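Side-chain contacts in nitrogenase molybdenum-iron protein alpha chain (Clostridium pasteurianum, PDB 4WES), which forms, with the beta chain, the nitrogenase component that reduces dinitrogen to ammonium, using an iron-molybdenum cofactor and a shared [8Fe-7S] cluster: residues A[99-103]-A[104-108]; A[121-124]-A[125-129]; A[321-324]-A[325-329]; A[450-453]-A[454-458]; A[469-473]-A[474-478]. All blocks are in the same frame, centred on the assembly; numbering follows the deposited sequence.

Interaction 1: A[99-103]-A[104-108]; sequences LNFNE and YVFST
Phe101, Tyr104 and Phe106 share one first torsion, with CG beside the backbone N and opposite the carbonyl carbon. In Tyr104 (chi1 -59°) this turns the ring so that its edge meets the Phe101 carbonyl. The backbone here is a type I beta turn from Phe101 to Tyr104, which leads into strand 106-107. Tyr104 N closes the turn by donating to Phe101 O at 3.0 Å. The donor stands above the carbonyl plane, 48° out of it. The same oxygen lies in the plane of the Tyr104 ring, 3.8 Å from Tyr104 CD2, so the carbonyl that takes the backbone bond also lies beside the ring edge of the same residue.

An Asx turn overlaps its start. Asn100 OD1 accepts from Asn102 N at 3.0 Å, which probably steadies the entry to the beta turn. Beyond the turn, Phe101 CB touches Phe106 CE2 at 4.1 Å. It meets the Phe106 ring at the edge and near its plane. Both phenylalanines also rest on Val70 of strand 69-74, the neighbour of strand 106-107 in a parallel sheet.

The polar ends reach for the beta chain. Tyr104 OH bonds to Thr5 OG1 of that chain, and Glu103 OE2 takes the backbone N of its Leu2. Phe106 and Ser107 pair antiparallel with a beta-chain strand, so the sheet continues across the interface. Across the turn, one water donates to two backbone carbonyls, Asn102 O at 2.7 Å and Tyr104 O at 2.8 Å.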
# COMPACT_ATOMS: atom_id res chain seq x y z
N LEU A 99 -31.66 -5.74 -13.62
CA LEU A 99 -30.69 -6.75 -13.19
C LEU A 99 -29.39 -6.66 -13.97
O LEU A 99 -29.36 -6.36 -15.15
CB LEU A 99 -31.29 -8.14 -13.34
CG LEU A 99 -32.51 -8.46 -12.49
CD1 LEU A 99 -33.14 -9.78 -12.96
CD2 LEU A 99 -32.16 -8.48 -11.01
N ASN A 100 -28.30 -7.02 -13.29
CA ASN A 100 -26.99 -7.03 -13.92
C ASN A 100 -26.14 -8.08 -13.24
O ASN A 100 -25.79 -7.93 -12.07
CB ASN A 100 -26.33 -5.65 -13.76
CG ASN A 100 -24.89 -5.62 -14.19
OD1 ASN A 100 -24.44 -6.47 -14.98
ND2 ASN A 100 -24.14 -4.68 -13.63
N PHE A 101 -25.81 -9.15 -13.97
CA PHE A 101 -25.00 -10.24 -13.41
C PHE A 101 -23.56 -10.23 -13.90
O PHE A 101 -22.83 -11.23 -13.71
CB PHE A 101 -25.66 -11.59 -13.71
CG PHE A 101 -27.08 -11.68 -13.19
CD1 PHE A 101 -27.35 -11.74 -11.85
CD2 PHE A 101 -28.17 -11.65 -14.06
CE1 PHE A 101 -28.63 -11.77 -11.36
CE2 PHE A 101 -29.47 -11.70 -13.57
CZ PHE A 101 -29.69 -11.74 -12.22
N ASN A 102 -23.09 -9.11 -14.44
CA ASN A 102 -21.68 -9.02 -14.92
C ASN A 102 -20.65 -9.40 -13.94
O ASN A 102 -19.56 -9.83 -14.34
CB ASN A 102 -21.29 -7.55 -15.32
CG ASN A 102 -21.26 -7.33 -16.82
OD1 ASN A 102 -22.12 -7.83 -17.54
ND2 ASN A 102 -20.27 -6.53 -17.33
N GLU A 103 -20.90 -9.17 -12.64
CA GLU A 103 -19.88 -9.35 -11.62
C GLU A 103 -19.81 -10.78 -11.12
O GLU A 103 -19.02 -11.06 -10.24
CB GLU A 103 -20.12 -8.37 -10.46
CG GLU A 103 -20.05 -6.91 -10.88
CD GLU A 103 -20.84 -5.93 -10.05
OE1 GLU A 103 -20.46 -4.73 -10.03
OE2 GLU A 103 -21.87 -6.32 -9.45
N TYR A 104 -20.61 -11.68 -11.68
CA TYR A 104 -20.77 -13.03 -11.21
C TYR A 104 -20.41 -14.03 -12.29
O TYR A 104 -20.59 -13.75 -13.47
CB TYR A 104 -22.22 -13.34 -10.80
CG TYR A 104 -22.75 -12.46 -9.71
CD1 TYR A 104 -22.73 -12.85 -8.39
CD2 TYR A 104 -23.31 -11.22 -9.99
CE1 TYR A 104 -23.24 -12.03 -7.39
CE2 TYR A 104 -23.82 -10.41 -9.00
CZ TYR A 104 -23.81 -10.82 -7.70
OH TYR A 104 -24.31 -9.99 -6.73
N VAL A 105 -19.97 -15.23 -11.89
CA VAL A 105 -20.03 -16.39 -12.79
C VAL A 105 -20.75 -17.53 -12.07
O VAL A 105 -20.61 -17.72 -10.85
CB VAL A 105 -18.65 -16.86 -13.29
CG1 VAL A 105 -18.09 -15.87 -14.30
CG2 VAL A 105 -17.66 -17.12 -12.16
N PHE A 106 -21.48 -18.29 -12.89
CA PHE A 106 -22.36 -19.35 -12.41
C PHE A 106 -21.99 -20.66 -13.07
O PHE A 106 -21.79 -20.69 -14.27
CB PHE A 106 -23.80 -19.00 -12.79
CG PHE A 106 -24.29 -17.70 -12.22
CD1 PHE A 106 -24.68 -17.63 -10.89
CD2 PHE A 106 -24.34 -16.57 -12.98
CE1 PHE A 106 -25.13 -16.44 -10.39
CE2 PHE A 106 -24.83 -15.37 -12.48
CZ PHE A 106 -25.19 -15.30 -11.17
N SER A 107 -21.99 -21.75 -12.31
CA SER A 107 -21.72 -23.03 -12.94
C SER A 107 -22.21 -24.17 -12.09
O SER A 107 -22.63 -24.02 -10.93
CB SER A 107 -20.24 -23.20 -13.13
OG SER A 107 -19.62 -23.47 -11.89
N THR A 108 -22.19 -25.38 -12.70
CA THR A 108 -22.56 -26.59 -11.99
C THR A 108 -21.35 -27.27 -11.36
O THR A 108 -21.53 -28.25 -10.64
CB THR A 108 -23.25 -27.58 -12.92
OG1 THR A 108 -22.39 -27.83 -14.04
CG2 THR A 108 -24.60 -27.04 -13.40
O HOH W 1 -19.58 -12.27 -15.56

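Interaction 2: A[121-124]-A[125-129]; sequences NKLK and DAIHE
Lys124 NZ forms a salt bridge with its direct neighbour Asp125, 2.8 Å from OD1. The ammonium comes in on the syn side of the carboxylate, 31° out of its plane. Two consecutive residues can meet like this because the lysine chain folds back on itself. It starts extended and then bends at chi3 (62°) and chi4 (73°).

The backbone bonds of helix 120-134 come next. Asp125 N donates to Asn121 O, and Ala126 N to Lys122 O at 2.8 Å. Ile127 N reaches Leu123 O at 2.9 Å, and His128 N reaches Lys124 O at 3.1 Å. That last carbonyl has a second neighbour. His128 CD2 comes 3.1 Å from Lys124 O, with the oxygen in the plane of the imidazole at its edge. The same carbon lies 3.9 Å from Lys124 CG, so the ring sits against the lysine stem.

The buried side of the helix is aliphatic. Leu123 CG meets Ile127 CD1 at 4.0 Å, one turn apart. Both side chains pack on Val141 of strand 138-143 and reach helix 154-165. Glu129, on another side, accepts from backbone N atoms of the beta chain, and Lys122 NZ bonds to Asp109 O.

The bridge therefore spans no helical turn. Successive turns are joined by the backbone bonds, the Leu123-Ile127 pair and the contact of Lys124 CG with His128 CD2. Lys124 NZ lies 6.1 Å from His128 NE2; pairing with Asp125 probably lessens any effect of the lysine charge on the histidine.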
# COMPACT_ATOMS: atom_id res chain seq x y z
N ASN A 121 -28.94 -34.08 -13.11
CA ASN A 121 -29.67 -33.69 -11.89
C ASN A 121 -29.05 -32.48 -11.24
O ASN A 121 -29.77 -31.61 -10.77
CB ASN A 121 -29.73 -34.84 -10.90
CG ASN A 121 -30.71 -35.88 -11.33
OD1 ASN A 121 -30.52 -37.06 -11.05
ND2 ASN A 121 -31.76 -35.45 -12.02
N LYS A 122 -27.72 -32.35 -11.27
CA LYS A 122 -27.10 -31.18 -10.71
C LYS A 122 -27.45 -29.95 -11.54
O LYS A 122 -27.67 -28.86 -11.02
CB LYS A 122 -25.59 -31.36 -10.60
CG LYS A 122 -24.90 -30.27 -9.77
CD LYS A 122 -23.44 -30.57 -9.51
CE LYS A 122 -22.87 -29.68 -8.43
NZ LYS A 122 -21.40 -29.89 -8.31
N LEU A 123 -27.48 -30.13 -12.87
CA LEU A 123 -27.84 -29.03 -13.74
C LEU A 123 -29.28 -28.56 -13.45
O LEU A 123 -29.53 -27.36 -13.33
CB LEU A 123 -27.70 -29.41 -15.21
CG LEU A 123 -28.12 -28.38 -16.21
CD1 LEU A 123 -27.37 -27.07 -16.03
CD2 LEU A 123 -27.97 -28.93 -17.61
N LYS A 124 -30.22 -29.50 -13.38
CA LYS A 124 -31.60 -29.13 -13.03
C LYS A 124 -31.62 -28.35 -11.73
O LYS A 124 -32.26 -27.30 -11.62
CB LYS A 124 -32.44 -30.41 -12.87
CG LYS A 124 -33.78 -30.19 -12.19
CD LYS A 124 -34.62 -31.45 -12.11
CE LYS A 124 -33.99 -32.54 -11.30
NZ LYS A 124 -34.01 -32.29 -9.83
N ASP A 125 -30.96 -28.88 -10.71
CA ASP A 125 -30.97 -28.24 -9.42
C ASP A 125 -30.33 -26.87 -9.42
O ASP A 125 -30.82 -25.94 -8.75
CB ASP A 125 -30.34 -29.13 -8.35
CG ASP A 125 -31.13 -30.40 -8.05
OD1 ASP A 125 -32.32 -30.50 -8.42
OD2 ASP A 125 -30.53 -31.30 -7.38
N ALA A 126 -29.28 -26.70 -10.23
CA ALA A 126 -28.63 -25.40 -10.36
C ALA A 126 -29.51 -24.39 -11.06
O ALA A 126 -29.55 -23.21 -10.70
CB ALA A 126 -27.30 -25.53 -11.09
N ILE A 127 -30.23 -24.83 -12.10
CA ILE A 127 -31.18 -23.95 -12.77
C ILE A 127 -32.24 -23.44 -11.78
O ILE A 127 -32.57 -22.25 -11.73
CB ILE A 127 -31.85 -24.63 -13.97
CG1 ILE A 127 -30.83 -24.91 -15.09
CG2 ILE A 127 -33.01 -23.80 -14.52
CD1 ILE A 127 -31.32 -25.94 -16.09
N HIS A 128 -32.80 -24.36 -10.99
CA HIS A 128 -33.80 -23.96 -10.00
C HIS A 128 -33.21 -23.05 -8.92
O HIS A 128 -33.87 -22.08 -8.55
CB HIS A 128 -34.45 -25.17 -9.37
CG HIS A 128 -35.44 -25.84 -10.27
ND1 HIS A 128 -36.78 -25.54 -10.23
CD2 HIS A 128 -35.28 -26.77 -11.24
CE1 HIS A 128 -37.40 -26.27 -11.14
NE2 HIS A 128 -36.52 -27.03 -11.77
N GLU A 129 -31.99 -23.30 -8.45
CA GLU A 129 -31.37 -22.37 -7.51
C GLU A 129 -31.18 -21.01 -8.12
O GLU A 129 -31.46 -20.00 -7.48
CB GLU A 129 -30.07 -22.93 -6.95
CG GLU A 129 -30.26 -24.06 -5.97
CD GLU A 129 -28.99 -24.71 -5.43
OE1 GLU A 129 -27.88 -24.39 -5.86
OE2 GLU A 129 -29.15 -25.58 -4.53

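Interaction 3: A[321-324]-A[325-329]; sequences AAIQ and DDLDY
Ala322 and Asp326 are joined by one water that three groups grip. It donates to Ala322 O at 3.2 Å and to Asp326 OD2 at 2.5 Å, and it accepts from Asp326 N at 3.3 Å. A second water makes the backbone part of this bridge one residue earlier. It donates to Ala321 O and accepts from Asp325 N at 3.0 Å. The two waters stand where direct helical bonds would be, and the helix is kinked there.

Regular bonding resumes at once. Leu327 N donates to Ile323 O at 3.0 Å and Asp328 N to Gln324 O at 2.9 Å. A side-chain bond follows the same spacing: Gln324 NE2 donates to Asp328 OD2 at 2.9 Å. The bend of the glutamine at chi2 (68°) carries its amide up to the aspartate. Asp328 OD2 lies close to the amide plane of Gln324, but the nitrogen approaches from above the carboxylate plane, 41° out of it.

On the inner side Ile323 CG1 touches Leu327 CD1 at 4.0 Å. These two residues and Asp326 pack against Val496 and Val497 of helix 492-507. Asp326 OD1 bonds to His501 NE2 of that helix, so its two oxygens hold a water and a histidine. This is a water-inserted kink in the long helix 306-334, followed by an i to i+4 amide-carboxylate pair, at the surface and away from the cluster sites.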
# COMPACT_ATOMS: atom_id res chain seq x y z
N ALA A 321 -14.18 18.62 -34.80
CA ALA A 321 -13.58 19.87 -34.32
C ALA A 321 -13.10 19.74 -32.89
O ALA A 321 -12.06 20.31 -32.53
CB ALA A 321 -14.54 21.05 -34.48
N ALA A 322 -13.83 19.02 -32.06
CA ALA A 322 -13.49 18.87 -30.67
C ALA A 322 -12.21 18.07 -30.43
O ALA A 322 -11.59 18.21 -29.38
CB ALA A 322 -14.63 18.24 -29.90
N ILE A 323 -11.81 17.24 -31.39
CA ILE A 323 -10.68 16.35 -31.20
C ILE A 323 -9.54 16.60 -32.19
O ILE A 323 -8.50 15.91 -32.11
CB ILE A 323 -11.11 14.88 -31.24
CG1 ILE A 323 -11.62 14.46 -32.61
CG2 ILE A 323 -12.12 14.59 -30.15
CD1 ILE A 323 -11.90 12.98 -32.75
N GLN A 324 -9.70 17.54 -33.11
CA GLN A 324 -8.71 17.68 -34.17
C GLN A 324 -7.30 17.95 -33.66
O GLN A 324 -6.33 17.44 -34.22
CB GLN A 324 -9.14 18.72 -35.22
CG GLN A 324 -8.22 18.72 -36.45
CD GLN A 324 -8.34 17.45 -37.27
OE1 GLN A 324 -9.43 17.06 -37.70
NE2 GLN A 324 -7.23 16.80 -37.49
N ASP A 325 -7.17 18.72 -32.58
CA ASP A 325 -5.84 18.95 -32.01
C ASP A 325 -5.19 17.65 -31.55
O ASP A 325 -3.98 17.45 -31.71
CB ASP A 325 -5.88 19.94 -30.87
CG ASP A 325 -6.17 21.35 -31.29
OD1 ASP A 325 -6.10 21.69 -32.48
OD2 ASP A 325 -6.45 22.15 -30.35
N ASP A 326 -5.96 16.76 -30.94
CA ASP A 326 -5.45 15.45 -30.55
C ASP A 326 -5.05 14.65 -31.78
O ASP A 326 -3.99 14.03 -31.80
CB ASP A 326 -6.51 14.67 -29.76
CG ASP A 326 -6.88 15.31 -28.44
OD1 ASP A 326 -6.15 15.17 -27.47
OD2 ASP A 326 -8.00 15.93 -28.37
N LEU A 327 -5.92 14.64 -32.80
CA LEU A 327 -5.62 13.89 -34.01
C LEU A 327 -4.32 14.36 -34.62
O LEU A 327 -3.51 13.54 -35.10
CB LEU A 327 -6.74 14.02 -35.03
CG LEU A 327 -8.14 13.60 -34.56
CD1 LEU A 327 -9.14 13.75 -35.69
CD2 LEU A 327 -8.13 12.20 -34.03
N ASP A 328 -4.10 15.66 -34.66
CA ASP A 328 -2.85 16.22 -35.23
C ASP A 328 -1.64 15.75 -34.44
O ASP A 328 -0.59 15.43 -35.02
CB ASP A 328 -2.90 17.75 -35.21
CG ASP A 328 -3.90 18.35 -36.17
OD1 ASP A 328 -4.21 19.56 -35.98
OD2 ASP A 328 -4.44 17.65 -37.07
N TYR A 329 -1.76 15.71 -33.12
CA TYR A 329 -0.70 15.26 -32.24
C TYR A 329 -0.38 13.79 -32.48
O TYR A 329 0.80 13.43 -32.55
CB TYR A 329 -1.13 15.49 -30.79
CG TYR A 329 -0.18 15.00 -29.72
CD1 TYR A 329 0.98 15.70 -29.45
CD2 TYR A 329 -0.49 13.93 -28.93
CE1 TYR A 329 1.84 15.31 -28.46
CE2 TYR A 329 0.39 13.51 -27.92
CZ TYR A 329 1.54 14.22 -27.70
OH TYR A 329 2.43 13.84 -26.71
O HOH W 2 -9.42 20.14 -31.24
O HOH W 3 -8.40 18.19 -29.24

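Interaction 4: A[450-453]-A[454-458]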
# COMPACT_ATOMS: atom_id res chain seq x y z
N GLU A 450 7.85 -14.67 -34.21
CA GLU A 450 9.25 -14.35 -33.97
C GLU A 450 10.00 -14.04 -35.25
O GLU A 450 10.83 -13.16 -35.28
CB GLU A 450 9.92 -15.45 -33.21
CG GLU A 450 9.54 -15.45 -31.71
CD GLU A 450 10.65 -16.02 -30.87
OE1 GLU A 450 11.19 -15.27 -29.99
OE2 GLU A 450 11.02 -17.22 -31.13
N VAL A 451 9.69 -14.76 -36.33
CA VAL A 451 10.32 -14.47 -37.62
C VAL A 451 9.92 -13.07 -38.10
O VAL A 451 10.77 -12.28 -38.53
CB VAL A 451 10.01 -15.53 -38.69
CG1 VAL A 451 10.61 -15.14 -40.01
CG2 VAL A 451 10.55 -16.89 -38.26
N VAL A 452 8.63 -12.74 -38.02
CA VAL A 452 8.13 -11.41 -38.39
C VAL A 452 8.86 -10.32 -37.60
O VAL A 452 9.34 -9.33 -38.18
CB VAL A 452 6.63 -11.30 -38.17
CG1 VAL A 452 6.18 -9.85 -38.22
CG2 VAL A 452 5.89 -12.17 -39.18
N LEU A 453 8.96 -10.49 -36.28
CA LEU A 453 9.62 -9.50 -35.42
C LEU A 453 11.07 -9.30 -35.82
O LEU A 453 11.57 -8.18 -35.89
CB LEU A 453 9.51 -9.91 -33.97
CG LEU A 453 8.12 -9.68 -33.35
CD1 LEU A 453 7.94 -10.53 -32.11
CD2 LEU A 453 7.91 -8.23 -33.02
N GLU A 454 11.77 -10.41 -36.07
CA GLU A 454 13.20 -10.34 -36.39
C GLU A 454 13.44 -9.71 -37.74
O GLU A 454 14.37 -8.89 -37.93
CB GLU A 454 13.84 -11.72 -36.29
CG GLU A 454 15.36 -11.66 -36.52
CD GLU A 454 15.89 -12.88 -37.23
OE1 GLU A 454 16.41 -13.80 -36.55
OE2 GLU A 454 15.79 -12.92 -38.48
N LYS A 455 12.64 -10.08 -38.72
CA LYS A 455 12.86 -9.64 -40.11
C LYS A 455 12.39 -8.22 -40.33
O LYS A 455 13.04 -7.45 -41.02
CB LYS A 455 12.19 -10.59 -41.10
CG LYS A 455 12.81 -12.00 -41.09
CD LYS A 455 14.27 -12.04 -41.50
CE LYS A 455 14.79 -13.46 -41.47
NZ LYS A 455 16.25 -13.55 -41.71
N LEU A 456 11.21 -7.88 -39.81
CA LEU A 456 10.60 -6.58 -40.10
C LEU A 456 10.88 -5.49 -39.07
O LEU A 456 10.75 -4.30 -39.37
CB LEU A 456 9.10 -6.71 -40.30
CG LEU A 456 8.66 -7.56 -41.46
CD1 LEU A 456 7.14 -7.48 -41.59
CD2 LEU A 456 9.31 -7.12 -42.75
N LYS A 457 11.23 -5.87 -37.84
CA LYS A 457 11.54 -4.91 -36.80
C LYS A 457 10.45 -3.83 -36.72
O LYS A 457 10.72 -2.64 -36.81
CB LYS A 457 12.93 -4.32 -36.98
CG LYS A 457 14.01 -5.41 -37.07
CD LYS A 457 15.40 -4.86 -37.16
CE LYS A 457 16.39 -5.98 -37.50
NZ LYS A 457 16.29 -7.20 -36.63
N PRO A 458 9.20 -4.25 -36.51
CA PRO A 458 8.13 -3.25 -36.43
C PRO A 458 8.25 -2.38 -35.20
O PRO A 458 8.80 -2.81 -34.16
CB PRO A 458 6.86 -4.12 -36.34
CG PRO A 458 7.33 -5.35 -35.62
CD PRO A 458 8.73 -5.60 -36.18
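The puckered ring of Pro458 meets Leu453 at two of its atoms. Leu453 CD2 touches Pro458 CG at 3.9 Å, the two side chains crossing at about a right angle. Pro458 CD rests 3.8 Å from Leu453 O. The flat peptide carbonyl of Leu453 is also used by Lys457 N, which donates at 3.0 Å from above the carbonyl plane, 44° out of it. The carbonyl of Glu454 is met differently. Lys457 NZ curls back, bent at chi4 (-51°), and donates to Glu454 O at 2.9 Å, in the carbonyl plane and on a lone pair. A positive charge at this end of the helix probably suits its dipole.

Upstream, Lys455 N bonds to Val451 O and Leu456 N to Val452 O. Val451 CG1 and Lys455 CG lie 4.0 Å apart, the two side chains side by side and pointing the same way. Lys455 NZ goes on to a salt bridge with Glu454 OE2 at 3.3 Å.

Val452 CG1 and Leu456 CD1 are 4.2 Å apart on the face turned to the sheet. Both side chains pack on Val364 of strand 361-367. Val451 instead meets Ile9 of helix 5-10. Lys457, with positive phi (49°), is the first residue to leave helical angles, and a proline follows it. This is a helix C-terminus closed by a left-handed residue and a proline, in the turn from helix 446-456 to strand 460-462.

Interaction 5: A[469-473]-A[474-478]; sequences FVIQK and GGVLS
Ile471 and Gln472 turn their carbonyls to the chain leaving helix 465-473, which reverses at Gly475 with positive phi (82°). Gly475 N donates to Gln472 O at 2.9 Å, and Val476 N makes a weak bond to Ile471 O at 3.4 Å. The side chains of the two residues flanking this turn also meet. Ile471 CG2 sits 3.7 Å from Val476 CB, the two crossing at a slant.

Together these features make a Schellman motif: a six-to-one bond, a five-to-two bond inside it, a glycine of positive phi and an apolar contact across the ends. A second clamp lies further on. Gln472, extended beyond CG, puts OE1 2.9 Å from Ser478 N. The bond is nearly straight (172°) and uses a lone pair in the amide plane. Gln472 CA also makes a CA-H...O contact with Val476 O at 3.3 Å. Ile471 CD1 lies 3.4 Å from Ser478 OG, whose hydroxyl bonds to Phe461 O.

Lys473 points out of the motif. Its NZ bridges Glu62 of one beta chain and Asp301 of the other, so the helix end stands where three subunits come together. A bound iron(II) ion lies about 4 Å from the lysine side chain. Leu477 packs on Leu503 and Ile507 of helix 492-507, and its CD1 comes 3.5 Å from Gln472 OE1.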
# COMPACT_ATOMS: atom_id res chain seq x y z
N PHE A 469 3.56 -9.83 -23.68
CA PHE A 469 4.83 -9.79 -22.95
C PHE A 469 5.97 -10.48 -23.73
O PHE A 469 7.13 -10.12 -23.54
CB PHE A 469 4.67 -10.31 -21.53
CG PHE A 469 3.66 -9.54 -20.75
CD1 PHE A 469 3.88 -8.20 -20.44
CD2 PHE A 469 2.49 -10.14 -20.32
CE1 PHE A 469 2.93 -7.46 -19.77
CE2 PHE A 469 1.55 -9.40 -19.64
CZ PHE A 469 1.76 -8.08 -19.37
N VAL A 470 5.64 -11.44 -24.58
CA VAL A 470 6.65 -12.04 -25.44
C VAL A 470 7.26 -10.96 -26.31
O VAL A 470 8.48 -10.86 -26.46
CB VAL A 470 6.01 -13.15 -26.34
CG1 VAL A 470 6.98 -13.66 -27.39
CG2 VAL A 470 5.49 -14.29 -25.48
N ILE A 471 6.40 -10.14 -26.91
CA ILE A 471 6.83 -9.08 -27.80
C ILE A 471 7.63 -8.02 -26.99
O ILE A 471 8.70 -7.57 -27.41
CB ILE A 471 5.60 -8.43 -28.49
CG1 ILE A 471 4.89 -9.44 -29.38
CG2 ILE A 471 6.03 -7.19 -29.28
CD1 ILE A 471 3.44 -9.05 -29.69
N GLN A 472 7.09 -7.62 -25.85
CA GLN A 472 7.74 -6.56 -25.08
C GLN A 472 9.06 -6.99 -24.43
O GLN A 472 9.95 -6.16 -24.27
CB GLN A 472 6.78 -5.94 -24.06
CG GLN A 472 5.60 -5.31 -24.76
CD GLN A 472 4.85 -4.25 -23.98
OE1 GLN A 472 4.20 -3.38 -24.60
NE2 GLN A 472 4.87 -4.31 -22.67
N LYS A 473 9.22 -8.27 -24.11
CA LYS A 473 10.51 -8.77 -23.62
C LYS A 473 11.60 -8.51 -24.66
O LYS A 473 12.78 -8.36 -24.32
CB LYS A 473 10.47 -10.27 -23.32
CG LYS A 473 9.77 -10.69 -22.04
CD LYS A 473 10.47 -10.33 -20.76
CE LYS A 473 9.76 -10.99 -19.60
NZ LYS A 473 10.38 -10.66 -18.28
N GLY A 474 11.22 -8.53 -25.93
CA GLY A 474 12.11 -8.22 -27.03
C GLY A 474 12.27 -6.76 -27.37
O GLY A 474 12.86 -6.43 -28.39
N GLY A 475 11.75 -5.87 -26.53
CA GLY A 475 11.96 -4.45 -26.71
C GLY A 475 11.04 -3.78 -27.71
O GLY A 475 11.35 -2.68 -28.16
N VAL A 476 9.91 -4.41 -28.04
CA VAL A 476 8.93 -3.85 -28.99
C VAL A 476 7.61 -3.64 -28.27
O VAL A 476 7.14 -4.51 -27.54
CB VAL A 476 8.75 -4.82 -30.18
CG1 VAL A 476 7.65 -4.38 -31.12
CG2 VAL A 476 10.08 -5.00 -30.92
N LEU A 477 6.98 -2.48 -28.49
CA LEU A 477 5.69 -2.20 -27.90
C LEU A 477 4.62 -3.15 -28.42
O LEU A 477 4.49 -3.36 -29.62
CB LEU A 477 5.28 -0.77 -28.25
CG LEU A 477 3.93 -0.33 -27.69
CD1 LEU A 477 3.96 -0.22 -26.18
CD2 LEU A 477 3.50 0.99 -28.32
N SER A 478 3.81 -3.67 -27.48
CA SER A 478 2.63 -4.42 -27.86
C SER A 478 1.42 -3.92 -27.10
O SER A 478 1.35 -4.10 -25.89
CB SER A 478 2.81 -5.93 -27.62
OG SER A 478 1.65 -6.64 -28.00

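Interactions 1 and 2 are neighbours, their centres 15 Å apart. Thr108 CG2, just past strand 106-107, lies 3.8 Å from Leu123 CA of helix 120-134. Interactions 4 and 5 are closer still, with centres 11 Å apart and Pro458 O 3.6 Å from Val476 CG1. Interaction 3 touches none of the others; its nearest atoms to interaction 5 are about 13 Å away. Interactions 2 and 3 lie on opposite sides of the chain's centre. The side chain of Asn102 in interaction 1 is about 12 Å from the bound homocitrate. The side chain of Ser478 in interaction 5 is about 9 Å from the bound homocitrate. Lys122 of interaction 2 is about 12 Å from the [8Fe-7S] cluster, measured from its side chain.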